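PDB 3N3Y: thymidylate synthase thyX from Helicobacter pylori, which probably catalyses the reductive methylation of dUMP to dTMP, using methylenetetrahydrofolate as methyl donor and NADPH and FADH2 as reductant. Local coordinates for residues A[89-92]-A[98-101]; A[119-124]-A[135-140]; A[70-75]-A[188-193]. All blocks are in the same frame, centred on the assembly; numbering follows the deposited sequence.

Contact 1: residues A[89-92]-A[98-101]; sequences SVKS and RELK. With FAD (flavin-adenine dinucleotide), chain I.
The K91 ammonium and the E99 carboxylate meet with their side chains arriving from opposite directions, and form a salt bridge beside the nucleotide site. The ammonium sits in the mouth of the carboxylate: K91 NZ lies 2.9 Å from E99 OE1 and the same distance from E99 OE2, each oxygen offering its syn lone pair. Such even division marks a bidentate grip. K91 reaches so far because every torsion is close to 180°, beginning with CG anti to the backbone N (chi1 175°). E99 is likewise extended beyond CG. Its OE2 has a second partner in Y162 OH, which helps to fix the rotation of the carboxylate. One residue before K91, V90 binds the flavin through its backbone: V90 N donates to FAD O2 at 2.7 Å, and FAD N3 donates to V90 O at 2.9 Å. S92, one residue after, contacts dUMP through its hydroxyl, so the lysine lies between two ligand-binding residues just past the end of strand 87-90. K91 itself lines the dUMP pocket. Pairing with E99 probably offsets much of its positive charge, and the bridge ties the end of this flavin-binding strand to the 3-10 segment that follows helix 93-96.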
loop_
_atom_site.group_PDB
_atom_site.type_symbol
_atom_site.label_atom_id
_atom_site.label_comp_id
_atom_site.label_asym_id
_atom_site.label_seq_id
_atom_site.Cartn_x
_atom_site.Cartn_y
_atom_site.Cartn_z
ATOM N N SER A 89 -9.018 -12.836 -4.561
ATOM C CA SER A 89 -8.705 -14.238 -4.830
ATOM C C SER A 89 -9.512 -14.677 -6.051
ATOM O O SER A 89 -10.740 -14.699 -6.032
ATOM C CB SER A 89 -9.005 -15.136 -3.626
ATOM O OG SER A 89 -8.337 -14.690 -2.456
ATOM N N VAL A 90 -8.800 -15.034 -7.108
ATOM C CA VAL A 90 -9.388 -15.194 -8.423
ATOM C C VAL A 90 -9.237 -16.609 -8.930
ATOM O O VAL A 90 -8.146 -17.182 -8.880
ATOM C CB VAL A 90 -8.713 -14.232 -9.434
ATOM C CG1 VAL A 90 -9.376 -14.320 -10.801
ATOM C CG2 VAL A 90 -8.769 -12.795 -8.910
ATOM N N LYS A 91 -10.346 -17.161 -9.414
ATOM C CA LYS A 91 -10.359 -18.399 -10.196
ATOM C C LYS A 91 -9.222 -18.402 -11.213
ATOM O O LYS A 91 -9.147 -17.530 -12.079
ATOM C CB LYS A 91 -11.697 -18.534 -10.947
ATOM C CG LYS A 91 -11.770 -19.728 -11.895
ATOM C CD LYS A 91 -13.128 -19.883 -12.575
ATOM C CE LYS A 91 -13.013 -20.874 -13.748
ATOM N NZ LYS A 91 -14.240 -20.895 -14.593
ATOM N N SER A 92 -8.352 -19.396 -11.117
ATOM C CA SER A 92 -7.153 -19.459 -11.943
ATOM C C SER A 92 -7.383 -20.282 -13.204
ATOM O O SER A 92 -7.716 -21.466 -13.141
ATOM C CB SER A 92 -6.005 -20.061 -11.133
ATOM O OG SER A 92 -4.856 -20.252 -11.926
ATOM N N ARG A 98 -9.629 -27.073 -17.640
ATOM C CA ARG A 98 -10.126 -28.410 -17.958
ATOM C C ARG A 98 -11.661 -28.534 -17.848
ATOM O O ARG A 98 -12.260 -29.507 -18.328
ATOM C CB ARG A 98 -9.431 -29.434 -17.068
ATOM C CG ARG A 98 -8.306 -30.204 -17.743
ATOM C CD ARG A 98 -8.771 -31.639 -17.909
ATOM N NE ARG A 98 -9.709 -31.992 -16.835
ATOM C CZ ARG A 98 -10.657 -32.927 -16.921
ATOM N NH1 ARG A 98 -10.805 -33.627 -18.041
ATOM N NH2 ARG A 98 -11.457 -33.159 -15.883
ATOM N N GLU A 99 -12.292 -27.543 -17.225
ATOM C CA GLU A 99 -13.749 -27.450 -17.223
ATOM C C GLU A 99 -14.350 -27.533 -18.639
ATOM O O GLU A 99 -15.520 -27.901 -18.803
ATOM C CB GLU A 99 -14.197 -26.151 -16.540
ATOM C CG GLU A 99 -13.890 -24.874 -17.340
ATOM C CD GLU A 99 -14.062 -23.605 -16.508
ATOM O OE1 GLU A 99 -14.562 -23.712 -15.363
ATOM O OE2 GLU A 99 -13.704 -22.502 -16.995
ATOM N N LEU A 100 -13.556 -27.175 -19.649
ATOM C CA LEU A 100 -14.006 -27.171 -21.054
ATOM C C LEU A 100 -13.884 -28.543 -21.724
ATOM O O LEU A 100 -14.523 -28.812 -22.740
ATOM C CB LEU A 100 -13.211 -26.155 -21.887
ATOM C CG LEU A 100 -13.479 -24.659 -21.730
ATOM C CD1 LEU A 100 -12.654 -23.860 -22.738
ATOM C CD2 LEU A 100 -14.961 -24.353 -21.897
ATOM N N LYS A 101 -13.036 -29.391 -21.161
ATOM C CA LYS A 101 -12.812 -30.729 -21.678
ATOM C C LYS A 101 -14.135 -31.473 -21.806
ATOM O O LYS A 101 -14.322 -32.296 -22.701
ATOM C CB LYS A 101 -11.887 -31.485 -20.725
ATOM C CG LYS A 101 -11.580 -32.903 -21.136
ATOM C CD LYS A 101 -10.387 -32.958 -22.059
ATOM C CE LYS A 101 -9.940 -34.398 -22.234
ATOM N NZ LYS A 101 -9.741 -35.039 -20.903
HETATM P PA FAD I . 2.430 -7.330 -3.641
HETATM O O1A FAD I . 0.973 -7.197 -3.979
HETATM O O2A FAD I . 3.395 -6.456 -4.428
HETATM O O5B FAD I . 2.686 -7.020 -2.097
HETATM C C5B FAD I . 4.012 -6.868 -1.639
HETATM C C4B FAD I . 4.017 -7.222 -0.170
HETATM O O4B FAD I . 3.290 -6.225 0.525
HETATM C C3B FAD I . 3.277 -8.534 0.057
HETATM O O3B FAD I . 4.172 -9.620 0.069
HETATM C C2B FAD I . 2.617 -8.320 1.400
HETATM O O2B FAD I . 3.551 -8.525 2.430
HETATM C C1B FAD I . 2.391 -6.827 1.432
HETATM N N9A FAD I . 1.021 -6.428 1.094
HETATM C C8A FAD I . 0.614 -5.753 -0.026
HETATM N N7A FAD I . -0.719 -5.541 0.066
HETATM C C5A FAD I . -1.156 -6.069 1.237
HETATM C C6A FAD I . -2.410 -6.139 1.826
HETATM N N6A FAD I . -3.485 -5.651 1.201
HETATM N N1A FAD I . -2.538 -6.762 3.042
HETATM C C2A FAD I . -1.444 -7.309 3.676
HETATM N N3A FAD I . -0.199 -7.245 3.085
HETATM C C4A FAD I . -0.067 -6.631 1.888
HETATM N N1 FAD I . -3.909 -15.144 -7.193
HETATM C C2 FAD I . -5.221 -15.559 -7.277
HETATM O O2 FAD I . -6.121 -14.760 -7.036
HETATM N N3 FAD I . -5.519 -16.852 -7.620
HETATM C C4 FAD I . -4.483 -17.732 -7.892
HETATM O O4 FAD I . -4.754 -18.891 -8.208
HETATM C C4X FAD I . -3.154 -17.306 -7.796
HETATM N N5 FAD I . -2.108 -18.161 -8.044
HETATM C C5X FAD I . -0.801 -17.736 -7.972
HETATM C C6 FAD I . 0.205 -18.640 -8.259
HETATM C C7 FAD I . 1.532 -18.239 -8.183
HETATM C C7M FAD I . 2.595 -19.245 -8.498
HETATM C C8 FAD I . 1.855 -16.921 -7.823
HETATM C C8M FAD I . 3.296 -16.499 -7.745
HETATM C C9 FAD I . 0.837 -16.006 -7.540
HETATM C C9A FAD I . -0.501 -16.421 -7.623
HETATM N N10 FAD I . -1.548 -15.550 -7.360
HETATM C C10 FAD I . -2.862 -15.995 -7.450
HETATM C "C1'" FAD I . -1.273 -14.116 -6.989
HETATM C "C2'" FAD I . -0.852 -13.950 -5.527
HETATM O "O2'" FAD I . -1.939 -14.286 -4.691
HETATM C "C3'" FAD I . -0.411 -12.509 -5.223
HETATM O "O3'" FAD I . -1.516 -11.647 -5.308
HETATM C "C4'" FAD I . 0.603 -11.907 -6.195
HETATM O "O4'" FAD I . 1.590 -12.834 -6.540
HETATM C "C5'" FAD I . 1.281 -10.680 -5.584
HETATM O "O5'" FAD I . 2.002 -11.108 -4.451
HETATM P P FAD I . 2.196 -10.159 -3.169
HETATM O O1P FAD I . 0.866 -9.898 -2.503
HETATM O O2P FAD I . 3.172 -10.817 -2.230
HETATM O O3P FAD I . 2.919 -8.850 -3.761
#

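Contact 2: residues A[119-124]-A[135-140]; sequences EFLVFV and LALENL
L137 presses its two methyl groups against L121 and F120, an apolar packing of a non-regular loop, 119-124, on helix 127-145 in the ThyX fold. CD2 of L137 does most of the touching. It lies 3.9 Å from L121 CD1, and the two leucine side chains run at a slant to each other. L137 CB adds a second approach, 4.0 Å from the same L121 CD1, so this methyl rests along the root of the helix side chain as well as against its branch. F120 takes part through its CB, 4.1 Å from L137 CD2, while its ring leads away from the helix. L137 carries its CG anti to the backbone N (chi1 177°), which extends the fork from the helix so that CD2 meets both loop side chains. All three residues are buried.

Further out, the loop is held in place by backbone hydrogen bonds of F120 with K163 and V122 with S161, while L121 also packs on S133 and V134 one helical turn earlier. L137 has further neighbours in F106 and Y162. On the next residue of the helix, E138 binds R141 in a salt bridge and accepts from F106 N. Against one face of the F120 ring, E119 CD stands 3.7 Å above the plane, offset toward the rim.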
loop_
_atom_site.group_PDB
_atom_site.type_symbol
_atom_site.label_atom_id
_atom_site.label_comp_id
_atom_site.label_asym_id
_atom_site.label_seq_id
_atom_site.Cartn_x
_atom_site.Cartn_y
_atom_site.Cartn_z
ATOM N N GLU A 119 -22.413 -19.326 -20.824
ATOM C CA GLU A 119 -21.958 -19.822 -19.535
ATOM C C GLU A 119 -20.482 -19.496 -19.329
ATOM O O GLU A 119 -20.025 -19.375 -18.203
ATOM C CB GLU A 119 -22.157 -21.335 -19.409
ATOM C CG GLU A 119 -21.721 -21.883 -18.049
ATOM C CD GLU A 119 -21.483 -23.399 -18.029
ATOM O OE1 GLU A 119 -21.917 -24.110 -18.969
ATOM O OE2 GLU A 119 -20.858 -23.883 -17.054
ATOM N N PHE A 120 -19.736 -19.371 -20.418
ATOM C CA PHE A 120 -18.295 -19.196 -20.330
ATOM C C PHE A 120 -17.827 -17.837 -20.815
ATOM O O PHE A 120 -16.683 -17.470 -20.599
ATOM C CB PHE A 120 -17.582 -20.265 -21.146
ATOM C CG PHE A 120 -17.836 -21.663 -20.671
ATOM C CD1 PHE A 120 -17.173 -22.162 -19.560
ATOM C CD2 PHE A 120 -18.723 -22.490 -21.349
ATOM C CE1 PHE A 120 -17.405 -23.455 -19.117
ATOM C CE2 PHE A 120 -18.961 -23.790 -20.911
ATOM C CZ PHE A 120 -18.297 -24.270 -19.793
ATOM N N LEU A 121 -18.698 -17.102 -21.493
ATOM C CA LEU A 121 -18.300 -15.840 -22.109
ATOM C C LEU A 121 -19.180 -14.693 -21.679
ATOM O O LEU A 121 -20.367 -14.867 -21.465
ATOM C CB LEU A 121 -18.398 -15.952 -23.625
ATOM C CG LEU A 121 -17.507 -16.997 -24.264
ATOM C CD1 LEU A 121 -17.717 -16.982 -25.764
ATOM C CD2 LEU A 121 -16.042 -16.735 -23.895
ATOM N N VAL A 122 -18.598 -13.508 -21.581
ATOM C CA VAL A 122 -19.375 -12.291 -21.407
ATOM C C VAL A 122 -19.748 -11.740 -22.781
ATOM O O VAL A 122 -18.882 -11.440 -23.598
ATOM C CB VAL A 122 -18.578 -11.216 -20.630
ATOM C CG1 VAL A 122 -19.361 -9.889 -20.561
ATOM C CG2 VAL A 122 -18.234 -11.720 -19.234
ATOM N N PHE A 123 -21.038 -11.600 -23.043
ATOM C CA PHE A 123 -21.471 -11.036 -24.319
ATOM C C PHE A 123 -21.612 -9.542 -24.176
ATOM O O PHE A 123 -21.980 -9.049 -23.108
ATOM C CB PHE A 123 -22.805 -11.632 -24.760
ATOM C CG PHE A 123 -22.676 -12.953 -25.463
ATOM C CD1 PHE A 123 -21.526 -13.705 -25.342
ATOM C CD2 PHE A 123 -23.713 -13.440 -26.249
ATOM C CE1 PHE A 123 -21.399 -14.923 -25.990
ATOM C CE2 PHE A 123 -23.606 -14.658 -26.899
ATOM C CZ PHE A 123 -22.449 -15.403 -26.769
ATOM N N VAL A 124 -21.299 -8.821 -25.242
ATOM C CA VAL A 124 -21.518 -7.382 -25.270
ATOM C C VAL A 124 -22.616 -7.051 -26.275
ATOM O O VAL A 124 -23.183 -7.950 -26.905
ATOM C CB VAL A 124 -20.241 -6.618 -25.644
ATOM C CG1 VAL A 124 -19.201 -6.808 -24.571
ATOM C CG2 VAL A 124 -19.733 -7.060 -27.018
ATOM N N LEU A 135 -16.263 -18.302 -31.455
ATOM C CA LEU A 135 -15.266 -18.948 -32.307
ATOM C C LEU A 135 -13.986 -19.228 -31.514
ATOM O O LEU A 135 -13.441 -20.330 -31.573
ATOM C CB LEU A 135 -14.961 -18.110 -33.563
ATOM C CG LEU A 135 -16.165 -17.845 -34.480
ATOM C CD1 LEU A 135 -15.744 -17.361 -35.874
ATOM C CD2 LEU A 135 -17.067 -19.077 -34.592
ATOM N N ALA A 136 -13.526 -18.221 -30.767
ATOM C CA ALA A 136 -12.315 -18.332 -29.951
ATOM C C ALA A 136 -12.489 -19.374 -28.862
ATOM O O ALA A 136 -11.568 -20.134 -28.569
ATOM C CB ALA A 136 -11.946 -16.978 -29.345
ATOM N N LEU A 137 -13.674 -19.398 -28.264
ATOM C CA LEU A 137 -13.982 -20.351 -27.212
ATOM C C LEU A 137 -13.963 -21.763 -27.768
ATOM O O LEU A 137 -13.454 -22.683 -27.129
ATOM C CB LEU A 137 -15.346 -20.049 -26.568
ATOM C CG LEU A 137 -15.820 -21.034 -25.488
ATOM C CD1 LEU A 137 -14.991 -20.904 -24.220
ATOM C CD2 LEU A 137 -17.281 -20.829 -25.160
ATOM N N GLU A 138 -14.517 -21.930 -28.970
ATOM C CA GLU A 138 -14.510 -23.229 -29.638
ATOM C C GLU A 138 -13.079 -23.711 -29.923
ATOM O O GLU A 138 -12.739 -24.837 -29.597
ATOM C CB GLU A 138 -15.376 -23.214 -30.912
ATOM C CG GLU A 138 -15.410 -24.548 -31.668
ATOM C CD GLU A 138 -16.045 -25.699 -30.870
ATOM O OE1 GLU A 138 -16.719 -25.440 -29.846
ATOM O OE2 GLU A 138 -15.877 -26.869 -31.280
ATOM N N ASN A 139 -12.237 -22.862 -30.507
ATOM C CA ASN A 139 -10.825 -23.226 -30.671
ATOM C C ASN A 139 -10.145 -23.619 -29.358
ATOM O O ASN A 139 -9.366 -24.578 -29.324
ATOM C CB ASN A 139 -10.042 -22.126 -31.378
ATOM C CG ASN A 139 -10.370 -22.056 -32.859
ATOM O OD1 ASN A 139 -10.233 -21.014 -33.505
ATOM N ND2 ASN A 139 -10.819 -23.164 -33.395
ATOM N N LEU A 140 -10.448 -22.882 -28.288
ATOM C CA LEU A 140 -9.915 -23.176 -26.958
ATOM C C LEU A 140 -10.376 -24.556 -26.504
ATOM O O LEU A 140 -9.591 -25.343 -25.982
ATOM C CB LEU A 140 -10.392 -22.125 -25.947
ATOM C CG LEU A 140 -9.836 -22.193 -24.514
ATOM C CD1 LEU A 140 -8.321 -22.087 -24.533
ATOM C CD2 LEU A 140 -10.444 -21.113 -23.603
#

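Contact 3: residues A[70-75]-A[188-193]; sequences KGLSRG and LKEMQD. With UMP (2'-deoxyuridine 5'-monophosphate), chain G.
A strand-to-helix junction, where strand 64-73 passes into helix 74-80, is gripped by the carboxylate of E190 from helix 189-201. S73, the N-cap of helix 74-80, is held at two points. S73 N donates to E190 OE2 at 2.8 Å in a nearly straight bond (169°), and S73 OG donates to E190 OE1 at 2.6 Å. Both carboxylate oxygens use their syn lone pairs, so the acid spans the backbone and side chain of one residue. E190 gets there by an extended chain, with CG anti to the backbone N (chi1 -168°). A water donates both to G71 O and to E190 OE2. Hydrogen bonds from S73 N, S73 OG and the water, with a further one between OE1 and Y156 OH of a neighbouring subunit, serve the buried carboxylate. The methyl L72 CD1 lies 3.6 Å from E190 OE2. S73 OG also caps A76 N, joining the helix start to the acid.

The next residue, R74, serves the nucleotide instead, its guanidinium reaching the dUMP phosphate. R74 NH1 donates to OP1 of the nucleotide at 2.6 Å, and R74 NH2 makes a weak bond to the same oxygen, which sits at the edge of the guanidinium. R74 NE forms a salt bridge with E160 of the same neighbouring subunit. E190 thus fixes the residue just before a nucleotide-binding arginine.

G71 and L72 both face T164, a G1 beta bulge against strand 163-171. Helix 189-201 meets the junction just beyond this bulge, with E190 and M191 also touching A76 in the first turn of helix 74-80.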
loop_
_atom_site.group_PDB
_atom_site.type_symbol
_atom_site.label_atom_id
_atom_site.label_comp_id
_atom_site.label_asym_id
_atom_site.label_seq_id
_atom_site.Cartn_x
_atom_site.Cartn_y
_atom_site.Cartn_z
ATOM N N LYS A 70 -19.254 -12.974 -9.661
ATOM C CA LYS A 70 -19.348 -14.057 -10.645
ATOM C C LYS A 70 -19.691 -13.506 -12.023
ATOM O O LYS A 70 -20.522 -12.613 -12.156
ATOM C CB LYS A 70 -20.385 -15.115 -10.239
ATOM C CG LYS A 70 -20.344 -15.512 -8.775
ATOM C CD LYS A 70 -20.743 -16.981 -8.557
ATOM C CE LYS A 70 -22.164 -17.269 -9.036
ATOM N NZ LYS A 70 -22.595 -18.686 -8.807
ATOM N N GLY A 71 -19.022 -14.026 -13.043
ATOM C CA GLY A 71 -19.356 -13.681 -14.413
ATOM C C GLY A 71 -18.740 -12.396 -14.933
ATOM O O GLY A 71 -19.262 -11.777 -15.846
ATOM N N LEU A 72 -17.624 -11.987 -14.346
ATOM C CA LEU A 72 -16.889 -10.837 -14.833
ATOM C C LEU A 72 -15.929 -11.343 -15.923
ATOM O O LEU A 72 -15.380 -12.451 -15.815
ATOM C CB LEU A 72 -16.114 -10.197 -13.668
ATOM C CG LEU A 72 -15.437 -8.856 -13.944
ATOM C CD1 LEU A 72 -16.473 -7.751 -14.021
ATOM C CD2 LEU A 72 -14.354 -8.545 -12.910
ATOM N N SER A 73 -15.740 -10.568 -16.982
ATOM C CA SER A 73 -14.832 -10.985 -18.042
ATOM C C SER A 73 -13.380 -10.827 -17.583
ATOM O O SER A 73 -13.094 -10.044 -16.672
ATOM C CB SER A 73 -15.073 -10.169 -19.318
ATOM O OG SER A 73 -14.520 -8.870 -19.243
ATOM N N ARG A 74 -12.473 -11.572 -18.213
ATOM C CA ARG A 74 -11.041 -11.429 -17.948
ATOM C C ARG A 74 -10.573 -10.026 -18.310
ATOM O O ARG A 74 -9.685 -9.468 -17.647
ATOM C CB ARG A 74 -10.215 -12.444 -18.743
ATOM C CG ARG A 74 -10.595 -13.893 -18.525
ATOM C CD ARG A 74 -9.734 -14.573 -17.491
ATOM N NE ARG A 74 -8.332 -14.629 -17.895
ATOM C CZ ARG A 74 -7.351 -15.043 -17.095
ATOM N NH1 ARG A 74 -7.624 -15.434 -15.848
ATOM N NH2 ARG A 74 -6.090 -15.050 -17.529
ATOM N N GLY A 75 -11.153 -9.472 -19.378
ATOM C CA GLY A 75 -10.839 -8.123 -19.799
ATOM C C GLY A 75 -11.121 -7.121 -18.691
ATOM O O GLY A 75 -10.317 -6.216 -18.443
ATOM N N LEU A 188 -14.978 1.773 -18.993
ATOM C CA LEU A 188 -15.511 0.675 -19.783
ATOM C C LEU A 188 -16.904 0.282 -19.290
ATOM O O LEU A 188 -17.132 0.136 -18.082
ATOM C CB LEU A 188 -14.555 -0.518 -19.703
ATOM C CG LEU A 188 -14.888 -1.727 -20.564
ATOM C CD1 LEU A 188 -14.685 -1.392 -22.053
ATOM C CD2 LEU A 188 -14.050 -2.911 -20.124
ATOM N N LYS A 189 -17.835 0.117 -20.226
ATOM C CA LYS A 189 -19.213 -0.218 -19.887
ATOM C C LYS A 189 -19.317 -1.329 -18.838
ATOM O O LYS A 189 -20.142 -1.255 -17.933
ATOM C CB LYS A 189 -19.976 -0.611 -21.154
ATOM C CG LYS A 189 -21.374 -1.158 -20.926
ATOM C CD LYS A 189 -22.235 -0.212 -20.103
ATOM C CE LYS A 189 -23.713 -0.576 -20.232
ATOM N NZ LYS A 189 -23.930 -2.036 -20.530
ATOM N N GLU A 190 -18.489 -2.364 -18.955
ATOM C CA GLU A 190 -18.586 -3.481 -18.025
ATOM C C GLU A 190 -18.181 -3.068 -16.613
ATOM O O GLU A 190 -18.711 -3.583 -15.630
ATOM C CB GLU A 190 -17.752 -4.681 -18.489
ATOM C CG GLU A 190 -18.051 -5.973 -17.713
ATOM C CD GLU A 190 -17.167 -7.166 -18.133
ATOM O OE1 GLU A 190 -16.373 -7.039 -19.099
ATOM O OE2 GLU A 190 -17.258 -8.228 -17.471
ATOM N N MET A 191 -17.223 -2.155 -16.527
ATOM C CA MET A 191 -16.776 -1.629 -15.249
ATOM C C MET A 191 -17.815 -0.693 -14.614
ATOM O O MET A 191 -17.916 -0.610 -13.385
ATOM C CB MET A 191 -15.417 -0.931 -15.402
ATOM C CG MET A 191 -14.294 -1.901 -15.790
ATOM S SD MET A 191 -14.083 -3.274 -14.603
ATOM C CE MET A 191 -13.341 -2.392 -13.223
ATOM N N GLN A 192 -18.587 0.005 -15.442
ATOM C CA GLN A 192 -19.686 0.818 -14.914
ATOM C C GLN A 192 -20.757 -0.101 -14.331
ATOM O O GLN A 192 -21.296 0.161 -13.261
ATOM C CB GLN A 192 -20.282 1.738 -15.978
ATOM C CG GLN A 192 -19.267 2.606 -16.706
ATOM C CD GLN A 192 -19.938 3.561 -17.681
ATOM O OE1 GLN A 192 -21.125 3.845 -17.556
ATOM N NE2 GLN A 192 -19.181 4.068 -18.648
ATOM N N ASP A 193 -21.039 -1.198 -15.016
ATOM C CA ASP A 193 -21.977 -2.172 -14.484
ATOM C C ASP A 193 -21.459 -2.829 -13.202
ATOM O O ASP A 193 -22.232 -3.122 -12.293
ATOM C CB ASP A 193 -22.303 -3.248 -15.518
ATOM C CG ASP A 193 -22.971 -2.684 -16.773
ATOM O OD1 ASP A 193 -23.364 -1.493 -16.773
ATOM O OD2 ASP A 193 -23.100 -3.443 -17.765
HETATM N N1 UMP G . -2.447 -15.479 -10.815
HETATM C C2 UMP G . -1.130 -15.067 -10.838
HETATM N N3 UMP G . -0.139 -15.995 -11.097
HETATM C C4 UMP G . -0.473 -17.321 -11.337
HETATM C C5 UMP G . -1.806 -17.735 -11.312
HETATM C C6 UMP G . -2.786 -16.791 -11.051
HETATM O O2 UMP G . -0.852 -13.880 -10.627
HETATM O O4 UMP G . 0.416 -18.129 -11.577
HETATM C "C1'" UMP G . -3.486 -14.477 -10.569
HETATM C "C2'" UMP G . -3.609 -13.637 -11.839
HETATM C "C3'" UMP G . -5.107 -13.504 -12.037
HETATM C "C4'" UMP G . -5.684 -14.732 -11.352
HETATM O "O3'" UMP G . -5.558 -12.351 -11.370
HETATM O "O4'" UMP G . -4.737 -15.103 -10.370
HETATM C "C5'" UMP G . -5.880 -15.901 -12.328
HETATM O "O5'" UMP G . -4.757 -15.968 -13.181
HETATM P P UMP G . -4.494 -17.111 -14.280
HETATM O OP1 UMP G . -5.643 -17.028 -15.235
HETATM O OP2 UMP G . -4.355 -18.467 -13.627
HETATM O OP3 UMP G . -3.203 -16.833 -14.978
HETATM O O HOH W 1 -19.665 -9.235 -16.478
#

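Contact 1 is a surface salt bridge, whereas contacts 2 and 3 are buried, one apolar and the other polar. Contacts 1 and 3 reach the same antiparallel sheet, through strand 87-90 and strand 64-73, and each adjoins ligand-binding residues; their nearest atoms are about 5 Å apart. Contact 2 touches both. L100 of 98-101 packs on F120, L137 and L140, while V122 CG2 lies 3.5 Å from S73 CB. Along the chain, contacts 1 and 2 follow in series, and both are nested within the long loop closed by contact 3. Carboxylates thus serve at the surface and in the buried polar contact, while contact 2 relies on leucine and phenylalanine alone.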